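Local structure of cellulose 1,4-beta-cellobiosidase (Clostridium thermocellum, 3ZQX) at residues Q17-K22 with H109-D114; Y42-E47 with D75-Q80; N113-D118 with Y127-L132. The protein is the family 3b carbohydrate-binding module of a cellulosomal cellobiohydrolase, of a family that typically binds cellulose, though its own adhesion may be deficient. The protein carries 1 engineered substitution. One frame throughout, in Å; residues are numbered along the deposited sequence.

Overall arrangement
One calcium ion ties together three contacts whose centres lie about 10 to 11 Å apart, a compact example of a metal site where loops of a beta sandwich converge. Contact 1 gives it Asp110, Asn113 and Asp114, and contact 2 gives it Thr45 and Glu47. Contact 3 shares Asn113 and Asp114 with contact 1 and carries the chain onward from the site. The two groups of ligands also meet directly: Thr45 OG1 lies 2.8 Å from Asn113 O and Glu47 OE1 2.9 Å from Asp110 N, both probable hydrogen bonds. Contacts 2 and 3 join through neighbouring strands 38-43 and 130-134, where Tyr43 OH and Thr131 OG1 are 2.8 Å apart.

Contact 1. Residues Q17-K22 with H109-D114; sequences QEIKGK and HDQSND. With CA (calcium ion), chain B.
Ile19 rests squarely on the imidazole of His109, an aliphatic lid over a polar ring in a contact that has no direct hydrogen bond between its segments. Ile19 CG1 stands 3.7 Å from the centroid of the His109 ring and only 8° off the normal, a CH-pi contact over the face. CG1 reaches this place because it sits anti to the carbonyl carbon of Ile19 (chi1 -62°), and CD1 continues toward CE1 of the ring. On its other flank the isoleucine meets the amide of Gln111, whose OE1 comes within 3.6 Å of Ile19 CG1. That same oxygen is one of several acceptors within reach of water 1, which itself accepts from Lys20 N at 2.9 Å, so water 1 bridges the two segments. Gln111 NE2 is bound by Gln13 O. Strand 15-27 pairs with the short strand 109-110 in an antiparallel sheet of the beta sandwich, and the chain then runs into the calcium loop. Asp110 O, Asn113 OD1 and Asp114 OD1 each bind the calcium ion at 2.4 Å. An Asx turn shapes the loop: Asp110 OD1 takes Ser112 N from above the carboxylate plane, and also Ser112 OG, on its syn side, at 2.7 Å. Water 2, a further calcium ligand, donates to Asp114 OD2 at 2.7 Å and receives a weak bond from His109 ND1, while NE2 of that ring is engaged by Ile101.

Contact 2. Residues Y42-E47 with D75-Q80; sequences YYFTKE and DEHYLQ. With CA (calcium ion), chain B.
Tyr42 and Leu79 form an antiparallel hydrogen-bonded pair, Tyr42 N reaching Leu79 O at 2.9 Å with an N-H...O angle of 163°, and Tyr43 faces Tyr78 in the adjoining non-hydrogen-bonded pair. This is the end of a ladder between strands 38-43 and 78-83, neighbours in the five-stranded antiparallel sheet of the beta sandwich. Beyond it the chain leaves the strand, yet Phe44 still gives its N to His77 O, and the histidine returns the bond through its side chain: ND1 donates to Phe44 O at 2.9 Å, almost in the imidazole plane. The same ring turns its edge to the face of Phe44 in a T-shaped pair, centroids 4.8 Å apart and planes at 80°. Phe44 CG lies between its backbone N and carbonyl carbon (chi1 74°), a placing that brings the ring alongside His77 and sets CE1 beside Leu79 N. Leu79 and Phe44 also touch Phe70 of strand 66-71. Thr45 and Glu47, just past the strand, bind the calcium ion: Thr45 through O and OG1, Glu47 with both carboxylate oxygens. Between these ligands Lys46 crosses His77 at about a right angle, its extended chain laid over a face of the imidazole. The lysine and the histidine converge on water 3, which stands 2.7 Å from Lys46 NZ and 2.7 Å from His77 NE2.

Contact 3. Residues N113-D118 with Y127-L132; sequences NDYSFD and YGKVTL. With CA (calcium ion), chain B.
Ser116 OG has two partners: it donates to Lys129 O at 2.6 Å and is hydrogen-bonded to Tyr43 N of strand 38-43. With OG anti to the carbonyl carbon of Ser116 (chi1 -60°), the hydroxyl faces the turn at 127-130, while CB packs loosely against Val130 CG2. The serine is held at its carbonyl as well. Tyr127 OH donates to Ser116 O at 2.7 Å, approaching well above the carbonyl plane, 67° out of it. With respect to the phenol ring of Tyr127, Ser116 O lies at the edge, in its plane. Asp118 CB comes within 3.3 Å of Tyr127 OH, so the hydroxyl meets both Ser116 and Asp118 of 113-118. On the outer side Lys129 crosses Tyr115 at about a right angle. Lys129 CB lies 3.8 Å from Tyr115 CE2, and the extended lysine chain carries CD past Tyr115 O; NZ remains a long way from the ring centroid, at most a weak cation-pi attraction. Lys129 NZ donates to two waters. Water 4 accepts from NZ at 3.1 Å and is within hydrogen-bonding distance of both Tyr115 O and Phe117 O, with more acceptors around it than protons to give. Water 5 likewise accepts from NZ and donates to Asp118 OD2 at 2.7 Å, bridging opposite charges that do not meet directly. Tyr115 OH has its partner in Thr142 O, and Asp118 OD1 in Thr120. Two type I turns, Asp114 to Phe117 and Tyr127 to Val130, meet with Ser116 bonded to both Lys129 O and Tyr127 OH, linking the calcium-binding loop to strand 130-134 in the beta sandwich of a family 3 carbohydrate-binding module.

Contact 1. Residues Q17-K22 with H109-D114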
# COMPACT_ATOMS: atom_id res chain seq x y z
N GLN A 17 0.52 -17.64 -0.78
CA GLN A 17 -0.48 -17.23 -1.75
C GLN A 17 -1.02 -15.83 -1.49
O GLN A 17 -1.70 -15.27 -2.34
CB GLN A 17 -1.62 -18.23 -1.77
CG GLN A 17 -1.20 -19.60 -2.26
CD GLN A 17 -2.16 -20.67 -1.79
OE1 GLN A 17 -2.36 -20.85 -0.60
NE2 GLN A 17 -2.78 -21.36 -2.74
N GLU A 18 -0.76 -15.27 -0.31
CA GLU A 18 -1.27 -13.96 0.03
C GLU A 18 -0.20 -13.06 0.64
O GLU A 18 0.26 -13.30 1.75
CB GLU A 18 -2.43 -14.09 1.03
CG GLU A 18 -3.65 -14.79 0.44
CD GLU A 18 -4.83 -14.83 1.38
OE1 GLU A 18 -4.62 -14.81 2.61
OE2 GLU A 18 -5.97 -14.86 0.89
N ILE A 19 0.17 -12.00 -0.07
CA ILE A 19 0.85 -10.89 0.58
C ILE A 19 -0.19 -10.28 1.51
O ILE A 19 -1.34 -10.14 1.10
CB ILE A 19 1.33 -9.84 -0.44
CG1 ILE A 19 2.35 -10.45 -1.41
CG2 ILE A 19 1.88 -8.61 0.26
CD1 ILE A 19 2.71 -9.54 -2.57
N LYS A 20 0.16 -10.03 2.77
CA LYS A 20 -0.83 -9.51 3.71
C LYS A 20 -0.19 -8.61 4.74
O LYS A 20 0.76 -9.01 5.41
CB LYS A 20 -1.54 -10.68 4.41
CG LYS A 20 -2.65 -10.26 5.36
CD LYS A 20 -3.35 -11.45 5.99
CE LYS A 20 -4.45 -11.00 6.94
NZ LYS A 20 -5.14 -12.15 7.57
N GLY A 21 -0.79 -7.44 4.95
CA GLY A 21 -0.30 -6.51 5.94
C GLY A 21 -1.33 -5.43 6.15
O GLY A 21 -2.51 -5.62 5.83
N LYS A 22 -0.91 -4.32 6.73
CA LYS A 22 -1.78 -3.17 6.89
C LYS A 22 -1.02 -1.90 6.58
O LYS A 22 0.19 -1.82 6.81
CB LYS A 22 -2.34 -3.07 8.31
CG LYS A 22 -3.01 -4.33 8.83
CD LYS A 22 -3.65 -4.12 10.20
CE LYS A 22 -4.28 -5.39 10.72
NZ LYS A 22 -5.05 -5.15 11.97
N HIS A 109 3.21 -16.39 -4.35
CA HIS A 109 4.22 -15.34 -4.40
C HIS A 109 5.55 -15.82 -3.83
O HIS A 109 5.59 -16.71 -2.98
CB HIS A 109 3.84 -14.18 -3.49
CG HIS A 109 2.57 -13.48 -3.83
ND1 HIS A 109 2.49 -12.54 -4.83
CD2 HIS A 109 1.35 -13.53 -3.24
CE1 HIS A 109 1.26 -12.05 -4.86
NE2 HIS A 109 0.55 -12.63 -3.90
N ASP A 110 6.62 -15.17 -4.27
CA ASP A 110 7.88 -15.14 -3.54
C ASP A 110 8.02 -13.72 -3.01
O ASP A 110 8.19 -12.78 -3.78
CB ASP A 110 9.03 -15.46 -4.50
CG ASP A 110 10.40 -15.40 -3.84
OD1 ASP A 110 10.50 -15.01 -2.66
OD2 ASP A 110 11.38 -15.74 -4.53
N GLN A 111 7.91 -13.55 -1.70
CA GLN A 111 7.99 -12.20 -1.13
C GLN A 111 9.42 -11.72 -0.95
O GLN A 111 9.64 -10.54 -0.72
CB GLN A 111 7.27 -12.13 0.22
CG GLN A 111 5.81 -12.48 0.17
CD GLN A 111 5.07 -11.94 1.37
OE1 GLN A 111 4.59 -10.80 1.35
NE2 GLN A 111 4.98 -12.74 2.43
N SER A 112 10.39 -12.63 -1.05
CA SER A 112 11.77 -12.26 -0.72
C SER A 112 12.39 -11.28 -1.70
O SER A 112 13.36 -10.65 -1.39
CB SER A 112 12.66 -13.52 -0.56
OG SER A 112 12.89 -14.12 -1.79
N ASN A 113 11.79 -11.18 -2.87
CA ASN A 113 12.23 -10.27 -3.89
C ASN A 113 11.26 -9.09 -4.10
O ASN A 113 11.16 -8.55 -5.19
CB ASN A 113 12.51 -11.00 -5.20
CG ASN A 113 11.31 -11.69 -5.73
OD1 ASN A 113 10.24 -11.56 -5.16
ND2 ASN A 113 11.44 -12.40 -6.85
N ASP A 114 10.54 -8.74 -3.03
CA ASP A 114 9.58 -7.64 -3.07
C ASP A 114 10.15 -6.46 -2.27
O ASP A 114 10.42 -6.57 -1.09
CB ASP A 114 8.26 -8.04 -2.44
CG ASP A 114 7.53 -9.09 -3.23
OD1 ASP A 114 7.93 -9.38 -4.38
OD2 ASP A 114 6.53 -9.63 -2.73
CA CA B . 7.87 -11.38 -5.71
O HOH W 1 3.04 -9.88 3.39
O HOH W 2 5.63 -11.38 -4.57

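Contact 2. Residues Y42-E47 with D75-Q80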
# COMPACT_ATOMS: atom_id res chain seq x y z
N TYR A 42 2.67 0.04 -3.12
CA TYR A 42 3.39 -1.04 -2.45
C TYR A 42 4.07 -1.88 -3.52
O TYR A 42 3.41 -2.45 -4.39
CB TYR A 42 2.40 -1.91 -1.64
CG TYR A 42 3.02 -3.13 -0.99
CD1 TYR A 42 3.18 -4.32 -1.69
CD2 TYR A 42 3.47 -3.09 0.33
CE1 TYR A 42 3.76 -5.43 -1.10
CE2 TYR A 42 4.06 -4.19 0.93
CZ TYR A 42 4.20 -5.36 0.22
OH TYR A 42 4.79 -6.44 0.84
N TYR A 43 5.40 -1.91 -3.48
CA TYR A 43 6.21 -2.48 -4.55
C TYR A 43 6.50 -3.95 -4.33
O TYR A 43 6.97 -4.35 -3.27
CB TYR A 43 7.53 -1.68 -4.67
CG TYR A 43 7.27 -0.23 -4.99
CD1 TYR A 43 7.08 0.18 -6.30
CD2 TYR A 43 7.15 0.72 -3.98
CE1 TYR A 43 6.80 1.50 -6.61
CE2 TYR A 43 6.87 2.05 -4.27
CZ TYR A 43 6.70 2.43 -5.58
OH TYR A 43 6.41 3.75 -5.85
N PHE A 44 6.19 -4.76 -5.34
CA PHE A 44 6.46 -6.18 -5.28
C PHE A 44 6.65 -6.70 -6.68
O PHE A 44 6.08 -6.16 -7.63
CB PHE A 44 5.34 -6.93 -4.55
CG PHE A 44 4.06 -7.09 -5.34
CD1 PHE A 44 3.13 -6.06 -5.44
CD2 PHE A 44 3.78 -8.29 -5.98
CE1 PHE A 44 1.96 -6.23 -6.16
CE2 PHE A 44 2.61 -8.47 -6.71
CZ PHE A 44 1.69 -7.43 -6.78
N THR A 45 7.43 -7.76 -6.81
CA THR A 45 7.66 -8.39 -8.09
C THR A 45 6.67 -9.52 -8.29
O THR A 45 6.48 -10.36 -7.40
CB THR A 45 9.08 -8.95 -8.19
OG1 THR A 45 9.35 -9.72 -7.02
CG2 THR A 45 10.11 -7.82 -8.32
N LYS A 46 6.02 -9.53 -9.45
CA LYS A 46 5.06 -10.59 -9.73
C LYS A 46 5.73 -11.80 -10.36
O LYS A 46 6.46 -11.67 -11.34
CB LYS A 46 3.87 -10.09 -10.56
CG LYS A 46 4.20 -9.51 -11.90
CD LYS A 46 2.92 -9.18 -12.64
CE LYS A 46 3.21 -8.61 -14.00
NZ LYS A 46 1.98 -8.15 -14.71
N GLU A 47 5.50 -12.97 -9.77
CA GLU A 47 6.06 -14.22 -10.24
C GLU A 47 5.19 -14.94 -11.27
O GLU A 47 5.66 -15.88 -11.91
CB GLU A 47 6.33 -15.16 -9.06
CG GLU A 47 7.63 -14.92 -8.31
CD GLU A 47 7.63 -13.64 -7.48
OE1 GLU A 47 6.72 -13.45 -6.64
OE2 GLU A 47 8.57 -12.83 -7.65
N ASP A 75 11.15 -4.77 -11.69
CA ASP A 75 11.50 -4.27 -10.36
C ASP A 75 10.76 -2.99 -9.98
O ASP A 75 10.89 -2.51 -8.86
CB ASP A 75 13.01 -4.08 -10.23
CG ASP A 75 13.75 -5.40 -10.06
OD1 ASP A 75 13.16 -6.34 -9.47
OD2 ASP A 75 14.91 -5.50 -10.50
N GLU A 76 10.00 -2.44 -10.93
CA GLU A 76 9.19 -1.25 -10.71
C GLU A 76 7.73 -1.57 -10.42
O GLU A 76 6.92 -0.66 -10.28
CB GLU A 76 9.26 -0.32 -11.93
CG GLU A 76 10.62 0.30 -12.19
CD GLU A 76 10.83 1.59 -11.44
OE1 GLU A 76 10.01 1.94 -10.56
OE2 GLU A 76 11.84 2.27 -11.73
N HIS A 77 7.37 -2.85 -10.35
CA HIS A 77 5.97 -3.26 -10.25
C HIS A 77 5.38 -2.96 -8.87
O HIS A 77 6.08 -3.00 -7.85
CB HIS A 77 5.90 -4.75 -10.57
CG HIS A 77 4.50 -5.29 -10.63
ND1 HIS A 77 3.92 -5.97 -9.58
CD2 HIS A 77 3.57 -5.25 -11.61
CE1 HIS A 77 2.69 -6.32 -9.92
NE2 HIS A 77 2.45 -5.90 -11.15
N TYR A 78 4.08 -2.69 -8.83
CA TYR A 78 3.41 -2.36 -7.57
C TYR A 78 1.91 -2.62 -7.59
O TYR A 78 1.26 -2.67 -8.64
CB TYR A 78 3.61 -0.86 -7.19
CG TYR A 78 3.28 0.08 -8.35
CD1 TYR A 78 1.98 0.48 -8.60
CD2 TYR A 78 4.28 0.52 -9.21
CE1 TYR A 78 1.68 1.30 -9.68
CE2 TYR A 78 4.00 1.35 -10.29
CZ TYR A 78 2.70 1.73 -10.52
OH TYR A 78 2.36 2.53 -11.58
N LEU A 79 1.38 -2.78 -6.38
CA LEU A 79 -0.00 -2.47 -6.06
C LEU A 79 -0.14 -0.97 -5.89
O LEU A 79 0.65 -0.34 -5.18
CB LEU A 79 -0.39 -3.11 -4.72
CG LEU A 79 -1.70 -2.62 -4.09
CD1 LEU A 79 -2.91 -3.09 -4.87
CD2 LEU A 79 -1.78 -3.03 -2.63
N GLN A 80 -1.15 -0.39 -6.53
CA GLN A 80 -1.51 1.00 -6.34
C GLN A 80 -2.87 1.09 -5.66
O GLN A 80 -3.82 0.40 -6.04
CB GLN A 80 -1.57 1.72 -7.69
CG GLN A 80 -2.10 3.14 -7.61
CD GLN A 80 -1.73 3.94 -8.84
OE1 GLN A 80 -0.56 4.11 -9.14
NE2 GLN A 80 -2.74 4.40 -9.59
CA CA B . 7.87 -11.38 -5.71
O HOH W 3 0.82 -6.13 -13.27
O HOH W 2 5.63 -11.38 -4.57

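Contact 3. Residues N113-D118 with Y127-L132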
# COMPACT_ATOMS: atom_id res chain seq x y z
N ASN A 113 11.79 -11.18 -2.87
CA ASN A 113 12.23 -10.27 -3.89
C ASN A 113 11.26 -9.09 -4.10
O ASN A 113 11.16 -8.55 -5.19
CB ASN A 113 12.51 -11.00 -5.20
CG ASN A 113 11.31 -11.69 -5.73
OD1 ASN A 113 10.24 -11.56 -5.16
ND2 ASN A 113 11.44 -12.40 -6.85
N ASP A 114 10.54 -8.74 -3.03
CA ASP A 114 9.58 -7.64 -3.07
C ASP A 114 10.15 -6.46 -2.27
O ASP A 114 10.42 -6.57 -1.09
CB ASP A 114 8.26 -8.04 -2.44
CG ASP A 114 7.53 -9.09 -3.23
OD1 ASP A 114 7.93 -9.38 -4.38
OD2 ASP A 114 6.53 -9.63 -2.73
N TYR A 115 10.30 -5.33 -2.95
CA TYR A 115 10.91 -4.15 -2.34
C TYR A 115 10.21 -3.70 -1.06
O TYR A 115 10.87 -3.33 -0.09
CB TYR A 115 10.92 -3.03 -3.37
CG TYR A 115 11.42 -1.69 -2.89
CD1 TYR A 115 12.77 -1.39 -2.89
CD2 TYR A 115 10.53 -0.69 -2.50
CE1 TYR A 115 13.23 -0.15 -2.49
CE2 TYR A 115 10.97 0.56 -2.11
CZ TYR A 115 12.32 0.82 -2.11
OH TYR A 115 12.80 2.05 -1.72
N SER A 116 8.88 -3.72 -1.04
CA SER A 116 8.15 -3.18 0.10
C SER A 116 7.91 -4.18 1.23
O SER A 116 7.36 -3.81 2.26
CB SER A 116 6.81 -2.57 -0.32
OG SER A 116 6.99 -1.50 -1.24
N PHE A 117 8.31 -5.44 1.06
CA PHE A 117 8.10 -6.46 2.09
C PHE A 117 9.10 -6.32 3.23
O PHE A 117 10.30 -6.28 2.99
CB PHE A 117 8.28 -7.83 1.41
CG PHE A 117 8.25 -9.02 2.34
CD1 PHE A 117 7.12 -9.34 3.08
CD2 PHE A 117 9.33 -9.89 2.38
CE1 PHE A 117 7.09 -10.46 3.88
CE2 PHE A 117 9.30 -11.02 3.17
CZ PHE A 117 8.18 -11.31 3.93
N ASP A 118 8.62 -6.20 4.46
CA ASP A 118 9.49 -6.24 5.63
C ASP A 118 8.87 -7.04 6.76
O ASP A 118 8.07 -6.50 7.52
CB ASP A 118 9.92 -4.86 6.11
CG ASP A 118 11.03 -4.93 7.15
OD1 ASP A 118 11.22 -6.01 7.75
OD2 ASP A 118 11.71 -3.90 7.36
N TYR A 127 6.98 4.12 7.48
CA TYR A 127 7.66 3.19 6.59
C TYR A 127 7.93 3.81 5.24
O TYR A 127 7.00 4.10 4.49
CB TYR A 127 6.80 1.94 6.44
CG TYR A 127 7.43 0.77 5.72
CD1 TYR A 127 8.63 0.23 6.16
CD2 TYR A 127 6.81 0.18 4.63
CE1 TYR A 127 9.19 -0.87 5.53
CE2 TYR A 127 7.36 -0.93 3.99
CZ TYR A 127 8.56 -1.44 4.45
OH TYR A 127 9.13 -2.53 3.85
N GLY A 128 9.20 3.95 4.90
CA GLY A 128 9.59 4.66 3.70
C GLY A 128 9.58 3.84 2.42
O GLY A 128 9.83 4.39 1.35
N LYS A 129 9.29 2.54 2.51
CA LYS A 129 9.29 1.72 1.30
C LYS A 129 7.92 1.56 0.66
O LYS A 129 7.78 0.85 -0.33
CB LYS A 129 9.96 0.37 1.54
CG LYS A 129 11.45 0.49 1.84
CD LYS A 129 12.08 -0.86 2.09
CE LYS A 129 13.57 -0.73 2.39
NZ LYS A 129 14.19 -2.04 2.72
N VAL A 130 6.92 2.23 1.23
CA VAL A 130 5.62 2.40 0.59
C VAL A 130 5.50 3.88 0.33
O VAL A 130 5.68 4.69 1.23
CB VAL A 130 4.48 1.88 1.51
CG1 VAL A 130 3.10 2.25 0.96
CG2 VAL A 130 4.61 0.38 1.69
N THR A 131 5.19 4.25 -0.91
CA THR A 131 5.22 5.64 -1.32
C THR A 131 3.83 6.26 -1.39
O THR A 131 2.82 5.56 -1.55
CB THR A 131 5.86 5.79 -2.70
OG1 THR A 131 5.17 4.91 -3.59
CG2 THR A 131 7.35 5.48 -2.66
N LEU A 132 3.79 7.57 -1.19
CA LEU A 132 2.62 8.38 -1.51
C LEU A 132 2.98 9.44 -2.54
O LEU A 132 4.03 10.09 -2.44
CB LEU A 132 2.06 9.10 -0.29
CG LEU A 132 1.58 8.23 0.86
CD1 LEU A 132 1.18 9.10 2.04
CD2 LEU A 132 0.44 7.32 0.41
CA CA B . 7.87 -11.38 -5.71
O HOH W 2 5.63 -11.38 -4.57
O HOH W 4 11.84 -3.99 2.45
O HOH W 5 12.62 -2.26 5.39